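Local coordinates for probable GGDEF family protein (Chromobacterium violaceum, PDB 3NJA) that is of unknown function but contains a PAS domain, a fold that often senses small ligands or other signals, in a probable diguanylate-cyclase-type GGDEF protein, at residues 93-99 with 116-122; 51-55 with 66-70. One frame throughout, in Å; residues are numbered along the deposited sequence. Where two conformers were deposited one is given.

In the fold
Contact 2 (51-55 with 66-70) joins a short helix, 51-56, to the longer helix 63-74, and contact 1 (93-99 with 116-122) pairs two strands of a hairpin later in the chain. They lie on opposite sides of the chain's centre, with their centres 40 Å apart and their nearest atoms about 17 Å apart. Both instead meet the second subunit: Glu98 of contact 1 packs on Tyr54 of that copy, and Tyr54 of contact 2 on its Glu98. This reciprocal meeting of helices and sheet between extended chains is consistent with a domain-swapped PAS fold. Glycerol, probably from the crystallisation liquor, lies close to the side chain of Glu98 and near that of Tyr54, and may mark a pocket.

Contact 1 of 2, residues 93-99 with 116-122; sequences VRELLER and TVIDMTE. With SO4 (sulfate ion), chain G.
The guanidinium of Arg94 stands at 72° to the carboxylate of Asp119 and meets it obliquely, in a salt bridge of 3.3 Å from NH1 to OD2. The chain of Arg94, bent at chi2 (-70°), runs across Thr121 at about a right angle, setting its end beside the CB and CG2 of that threonine. At the other end of segment 93-99, the flat group of Arg99 takes a sulfate, probably from the crystallisation liquor, at its edge and in its plane: NE donates to O4 (2.9 Å) and NH1 to O3 (2.7 Å), a two-pronged grip.

Between these ends the antiparallel backbones are laced by the hydrogen-bonded pairs Leu97-Ile118 and Arg99-Thr116; the Leu97 N to Ile118 O bond, 2.7 Å long, is nearly straight at 171°. Where strand 110-119 ends, the contact changes style. Glu95 N donates to the hydroxyl OG1 of Thr121 (2.7 Å), a side chain standing in for a backbone acceptor, while Glu95 O receives Met120 N at 2.9 Å. Met120, a selenomethionine, reaches with an extended chain beyond CG to set CE over the Leu96 carbonyl and 3.6 Å from Leu97 CB. On the other face, Glu98 and Val117 lie side by side, CG to CG1 3.8 Å apart.

Strand 93-104 is the middle strand of its sheet, flanked by 80-87, whose Asp81 binds Arg99 and whose Tyr84 holds the carboxylate of Glu98. Val117 pairs with a strand of the second subunit, so the sheet continues across the interface, and Ile39 of that subunit packs on Leu96. Arg68 of the third subunit makes a salt bridge with Glu95. The hairpin thus joins a PAS sheet to elements of two other copies.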
loop_
_atom_site.group_PDB
_atom_site.type_symbol
_atom_site.label_atom_id
_atom_site.label_comp_id
_atom_site.label_asym_id
_atom_site.label_seq_id
_atom_site.Cartn_x
_atom_site.Cartn_y
_atom_site.Cartn_z
ATOM N N VAL B 93 6.427 -2.032 -31.039
ATOM C CA VAL B 93 6.257 -1.433 -29.713
ATOM C C VAL B 93 5.089 -1.994 -28.894
ATOM O O VAL B 93 3.958 -2.071 -29.372
ATOM C CB VAL B 93 6.122 0.095 -29.812
ATOM C CG1 VAL B 93 5.564 0.675 -28.515
ATOM C CG2 VAL B 93 7.469 0.691 -30.124
ATOM N N ARG B 94 5.369 -2.357 -27.645
ATOM C CA ARG B 94 4.374 -3.025 -26.807
ATOM C C ARG B 94 4.203 -2.361 -25.453
ATOM O O ARG B 94 5.181 -1.980 -24.822
ATOM C CB ARG B 94 4.745 -4.500 -26.617
ATOM C CG ARG B 94 4.561 -5.343 -27.877
ATOM C CD ARG B 94 3.081 -5.519 -28.188
ATOM N NE ARG B 94 2.830 -6.161 -29.472
ATOM C CZ ARG B 94 1.656 -6.669 -29.834
ATOM N NH1 ARG B 94 0.629 -6.623 -29.005
ATOM N NH2 ARG B 94 1.511 -7.238 -31.023
ATOM N N GLU B 95 2.955 -2.222 -25.015
ATOM C CA GLU B 95 2.656 -1.747 -23.662
ATOM C C GLU B 95 2.516 -2.905 -22.671
ATOM O O GLU B 95 1.706 -3.817 -22.868
ATOM C CB GLU B 95 1.383 -0.915 -23.655
ATOM C CG GLU B 95 1.495 0.358 -24.453
ATOM C CD GLU B 95 0.163 1.073 -24.576
ATOM O OE1 GLU B 95 -0.096 2.016 -23.787
ATOM O OE2 GLU B 95 -0.628 0.684 -25.467
ATOM N N LEU B 96 3.313 -2.873 -21.610
ATOM C CA LEU B 96 3.289 -3.952 -20.616
ATOM C C LEU B 96 2.748 -3.559 -19.230
ATOM O O LEU B 96 2.983 -2.442 -18.735
ATOM C CB LEU B 96 4.687 -4.565 -20.478
ATOM C CG LEU B 96 5.005 -5.706 -21.452
ATOM C CD1 LEU B 96 4.280 -5.535 -22.782
ATOM C CD2 LEU B 96 6.506 -5.892 -21.648
ATOM N N LEU B 97 2.021 -4.484 -18.609
ATOM C CA LEU B 97 1.716 -4.371 -17.184
ATOM C C LEU B 97 2.495 -5.426 -16.401
ATOM O O LEU B 97 2.478 -6.607 -16.742
ATOM C CB LEU B 97 0.221 -4.506 -16.908
ATOM C CG LEU B 97 -0.090 -4.282 -15.424
ATOM C CD1 LEU B 97 0.418 -2.925 -14.985
ATOM C CD2 LEU B 97 -1.575 -4.408 -15.142
ATOM N N GLU B 98 3.186 -4.994 -15.355
ATOM C CA GLU B 98 4.089 -5.879 -14.645
ATOM C C GLU B 98 3.784 -5.868 -13.160
ATOM O O GLU B 98 3.783 -4.820 -12.512
ATOM C CB GLU B 98 5.536 -5.452 -14.891
ATOM C CG GLU B 98 6.604 -6.308 -14.224
ATOM C CD GLU B 98 8.006 -5.707 -14.373
ATOM O OE1 GLU B 98 8.590 -5.806 -15.478
ATOM O OE2 GLU B 98 8.522 -5.120 -13.391
ATOM N N ARG B 99 3.514 -7.039 -12.608
ATOM C CA ARG B 99 3.259 -7.093 -11.186
ATOM C C ARG B 99 4.512 -7.573 -10.469
ATOM O O ARG B 99 5.092 -8.599 -10.833
ATOM C CB ARG B 99 2.045 -7.961 -10.870
ATOM C CG ARG B 99 1.452 -7.627 -9.527
ATOM C CD ARG B 99 0.259 -8.488 -9.186
ATOM N NE ARG B 99 -0.151 -8.292 -7.804
ATOM C CZ ARG B 99 -0.286 -7.105 -7.217
ATOM N NH1 ARG B 99 -0.665 -7.038 -5.948
ATOM N NH2 ARG B 99 -0.054 -5.984 -7.889
ATOM N N THR B 116 4.769 -11.088 -12.782
ATOM C CA THR B 116 4.118 -11.377 -14.033
ATOM C C THR B 116 4.113 -10.156 -14.934
ATOM O O THR B 116 4.191 -9.019 -14.469
ATOM C CB THR B 116 2.685 -11.824 -13.774
ATOM O OG1 THR B 116 2.040 -10.870 -12.922
ATOM C CG2 THR B 116 2.678 -13.180 -13.080
ATOM N N VAL B 117 4.040 -10.404 -16.232
ATOM C CA VAL B 117 3.926 -9.330 -17.200
ATOM C C VAL B 117 2.788 -9.633 -18.132
ATOM O O VAL B 117 2.639 -10.758 -18.599
ATOM C CB VAL B 117 5.179 -9.208 -18.046
ATOM C CG1 VAL B 117 6.107 -8.167 -17.468
ATOM C CG2 VAL B 117 5.853 -10.564 -18.161
ATOM N N ILE B 118 1.980 -8.620 -18.391
ATOM C CA ILE B 118 0.903 -8.742 -19.348
ATOM C C ILE B 118 1.101 -7.723 -20.454
ATOM O O ILE B 118 1.271 -6.527 -20.191
ATOM C CB ILE B 118 -0.460 -8.486 -18.691
ATOM C CG1 ILE B 118 -0.807 -9.602 -17.695
ATOM C CG2 ILE B 118 -1.531 -8.335 -19.749
ATOM C CD1 ILE B 118 -0.148 -9.444 -16.315
ATOM N N ASP B 119 1.107 -8.212 -21.689
ATOM C CA ASP B 119 1.088 -7.364 -22.864
ATOM C C ASP B 119 -0.360 -6.914 -23.019
ATOM O O ASP B 119 -1.245 -7.726 -23.318
ATOM C CB ASP B 119 1.565 -8.161 -24.092
ATOM C CG ASP B 119 1.475 -7.369 -25.412
ATOM O OD1 ASP B 119 0.578 -6.510 -25.553
ATOM O OD2 ASP B 119 2.298 -7.627 -26.324
HETATM N N MSE B 120 -0.606 -5.627 -22.792
HETATM C CA MSE B 120 -1.940 -5.069 -22.986
HETATM C C MSE B 120 -2.045 -4.237 -24.263
HETATM O O MSE B 120 -3.075 -3.623 -24.533
HETATM C CB MSE B 120 -2.350 -4.232 -21.792
HETATM C CG MSE B 120 -1.300 -3.257 -21.335
HETATM SE SE MSE B 120 -1.709 -2.611 -19.521
HETATM C CE MSE B 120 -0.020 -1.704 -19.194
ATOM N N THR B 121 -0.971 -4.206 -25.034
ATOM C CA THR B 121 -1.036 -3.642 -26.369
ATOM C C THR B 121 -2.321 -4.092 -27.043
ATOM O O THR B 121 -2.645 -5.284 -27.068
ATOM C CB THR B 121 0.143 -4.093 -27.214
ATOM O OG1 THR B 121 1.360 -3.692 -26.571
ATOM C CG2 THR B 121 0.060 -3.484 -28.598
ATOM N N GLU B 122 -3.055 -3.121 -27.573
ATOM C CA GLU B 122 -4.361 -3.364 -28.170
ATOM C C GLU B 122 -4.233 -3.905 -29.594
ATOM O O GLU B 122 -4.851 -4.911 -29.944
ATOM C CB GLU B 122 -5.194 -2.075 -28.171
ATOM C CG GLU B 122 -4.862 -1.098 -27.044
ATOM C CD GLU B 122 -3.632 -0.249 -27.341
ATOM O OE1 GLU B 122 -3.791 0.850 -27.917
ATOM O OE2 GLU B 122 -2.508 -0.679 -26.996
HETATM S S SO4 G . -1.537 -10.086 -4.890
HETATM O O1 SO4 G . -1.489 -11.365 -4.189
HETATM O O2 SO4 G . -2.731 -9.358 -4.450
HETATM O O3 SO4 G . -0.339 -9.325 -4.543
HETATM O O4 SO4 G . -1.562 -10.319 -6.337
#

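Contact 2 of 2, residues 51-55 with 66-70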
loop_
_atom_site.group_PDB
_atom_site.type_symbol
_atom_site.label_atom_id
_atom_site.label_comp_id
_atom_site.label_asym_id
_atom_site.label_seq_id
_atom_site.Cartn_x
_atom_site.Cartn_y
_atom_site.Cartn_z
ATOM N N GLU B 51 13.513 -1.462 22.076
ATOM C CA GLU B 51 12.300 -2.064 21.539
ATOM C C GLU B 51 11.631 -3.019 22.544
ATOM O O GLU B 51 10.407 -2.993 22.700
ATOM C CB GLU B 51 12.509 -2.747 20.189
ATOM C CG GLU B 51 11.179 -3.127 19.529
ATOM C CD GLU B 51 11.321 -3.615 18.085
ATOM O OE1 GLU B 51 10.328 -3.504 17.316
ATOM O OE2 GLU B 51 12.417 -4.106 17.724
ATOM N N ASP B 52 12.410 -3.857 23.224
ATOM C CA ASP B 52 11.815 -4.754 24.213
ATOM C C ASP B 52 11.077 -3.957 25.265
ATOM O O ASP B 52 9.940 -4.284 25.614
ATOM C CB ASP B 52 12.832 -5.648 24.917
ATOM C CG ASP B 52 12.197 -6.443 26.058
ATOM O OD1 ASP B 52 11.210 -7.167 25.787
ATOM O OD2 ASP B 52 12.656 -6.324 27.219
ATOM N N ALA B 53 11.717 -2.902 25.764
ATOM C CA ALA B 53 11.107 -2.074 26.800
ATOM C C ALA B 53 9.728 -1.645 26.342
ATOM O O ALA B 53 8.770 -1.620 27.112
ATOM C CB ALA B 53 11.958 -0.865 27.097
ATOM N N TYR B 54 9.637 -1.316 25.065
ATOM C CA TYR B 54 8.378 -0.895 24.480
ATOM C C TYR B 54 7.352 -2.029 24.574
ATOM O O TYR B 54 6.196 -1.806 24.926
ATOM C CB TYR B 54 8.619 -0.446 23.035
ATOM C CG TYR B 54 7.465 -0.648 22.094
ATOM C CD1 TYR B 54 6.394 0.237 22.079
ATOM C CD2 TYR B 54 7.452 -1.713 21.207
ATOM C CE1 TYR B 54 5.330 0.061 21.211
ATOM C CE2 TYR B 54 6.398 -1.895 20.316
ATOM C CZ TYR B 54 5.340 -1.007 20.325
ATOM O OH TYR B 54 4.289 -1.188 19.453
ATOM N N PHE B 55 7.787 -3.253 24.301
ATOM C CA PHE B 55 6.854 -4.362 24.265
ATOM C C PHE B 55 6.355 -4.734 25.660
ATOM O O PHE B 55 5.229 -5.190 25.798
ATOM C CB PHE B 55 7.468 -5.560 23.543
ATOM C CG PHE B 55 7.268 -5.525 22.062
ATOM C CD1 PHE B 55 6.026 -5.786 21.518
ATOM C CD2 PHE B 55 8.321 -5.221 21.208
ATOM C CE1 PHE B 55 5.831 -5.742 20.128
ATOM C CE2 PHE B 55 8.141 -5.187 19.827
ATOM C CZ PHE B 55 6.892 -5.446 19.285
ATOM N N VAL B 66 1.000 -7.341 17.010
ATOM C CA VAL B 66 1.817 -6.213 16.608
ATOM C C VAL B 66 3.144 -6.683 16.014
ATOM O O VAL B 66 3.544 -6.242 14.928
ATOM C CB VAL B 66 2.070 -5.289 17.797
ATOM C CG1 VAL B 66 3.272 -4.412 17.538
ATOM C CG2 VAL B 66 0.819 -4.461 18.096
ATOM N N ARG B 67 3.823 -7.595 16.704
ATOM C CA ARG B 67 5.058 -8.132 16.147
ATOM C C ARG B 67 4.855 -8.624 14.720
ATOM O O ARG B 67 5.637 -8.292 13.833
ATOM C CB ARG B 67 5.663 -9.222 17.028
ATOM C CG ARG B 67 6.609 -8.642 18.074
ATOM C CD ARG B 67 7.420 -9.705 18.785
ATOM N NE ARG B 67 7.915 -9.216 20.075
ATOM C CZ ARG B 67 7.284 -9.385 21.237
ATOM N NH1 ARG B 67 6.129 -10.049 21.291
ATOM N NH2 ARG B 67 7.808 -8.890 22.350
ATOM N N ARG B 68 3.797 -9.395 14.502
ATOM C CA ARG B 68 3.516 -9.916 13.176
ATOM C C ARG B 68 3.201 -8.808 12.169
ATOM O O ARG B 68 3.648 -8.866 11.034
ATOM C CB ARG B 68 2.377 -10.930 13.217
ATOM C CG ARG B 68 2.770 -12.265 13.789
ATOM C CD ARG B 68 1.576 -13.216 13.827
ATOM N NE ARG B 68 0.382 -12.630 14.440
ATOM C CZ ARG B 68 -0.108 -12.986 15.629
ATOM N NH1 ARG B 68 0.504 -13.918 16.347
ATOM N NH2 ARG B 68 -1.218 -12.416 16.101
ATOM N N GLU B 69 2.437 -7.804 12.586
ATOM C CA GLU B 69 2.039 -6.742 11.669
ATOM C C GLU B 69 3.227 -5.894 11.252
ATOM O O GLU B 69 3.297 -5.436 10.108
ATOM C CB GLU B 69 0.942 -5.867 12.276
ATOM C CG GLU B 69 -0.397 -6.599 12.454
ATOM C CD GLU B 69 -1.516 -5.692 12.962
ATOM O OE1 GLU B 69 -2.661 -6.181 13.115
ATOM O OE2 GLU B 69 -1.251 -4.493 13.208
ATOM N N LEU B 70 4.153 -5.675 12.180
ATOM C CA LEU B 70 5.398 -4.994 11.854
ATOM C C LEU B 70 6.121 -5.836 10.834
ATOM O O LEU B 70 6.357 -5.400 9.706
ATOM C CB LEU B 70 6.273 -4.843 13.088
ATOM C CG LEU B 70 5.641 -3.982 14.179
ATOM C CD1 LEU B 70 6.375 -4.147 15.510
ATOM C CD2 LEU B 70 5.607 -2.519 13.735
HETATM O O HOH W 1 10.239 -7.787 23.013
#
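Phe55 and Arg67 form the tight part of this helix-helix contact. The guanidinium lies flat over one face of the ring, planes 21° apart, and CZ of Arg67 sits 4.0 Å from the centroid of the Phe55 ring, a cation-pi stack. The arginine chain, extended from CG to NE, also lays one methylene on the ring: CG of Arg67 is 3.4 Å from Phe55 CZ. Tyr54 backs the opposite face, its CE2 3.6 Å above the ring plane, so the phenyl is sandwiched between a cation and an aromatic neighbour.

Around the ring's rim the packing is less close and mostly apolar, though the carboxylate carbon of Glu51 lies at the edge in its plane. Leu70 CD1 comes to the edge near the ring plane, 4.0 Å from Phe55 CZ, and Val66 CG1 approaches obliquely, where it also meets the hydroxyl of Tyr54 (3.9 Å). The backbones stay apart, segment axes no nearer than 13.4 Å, and side chains alone span the gap.

The outer side is looser and wet. A water at the edge of the Arg67 guanidinium accepts from NH2 and donates to OD1 of Asp52 (3.0 Å), linking residues whose charged groups do not touch. Asp52 was modelled in two conformers, so this bridge is provisional.

Segments 51-55 and 66-70, their axes 135° apart, belong to the short helix 51-56 and the longer helix 63-74 of the PAS domain. The second subunit packs its sheet residues Tyr84 and Glu98 on Val66 and Tyr54, while Arg68 makes a salt bridge with Glu83 of the third subunit.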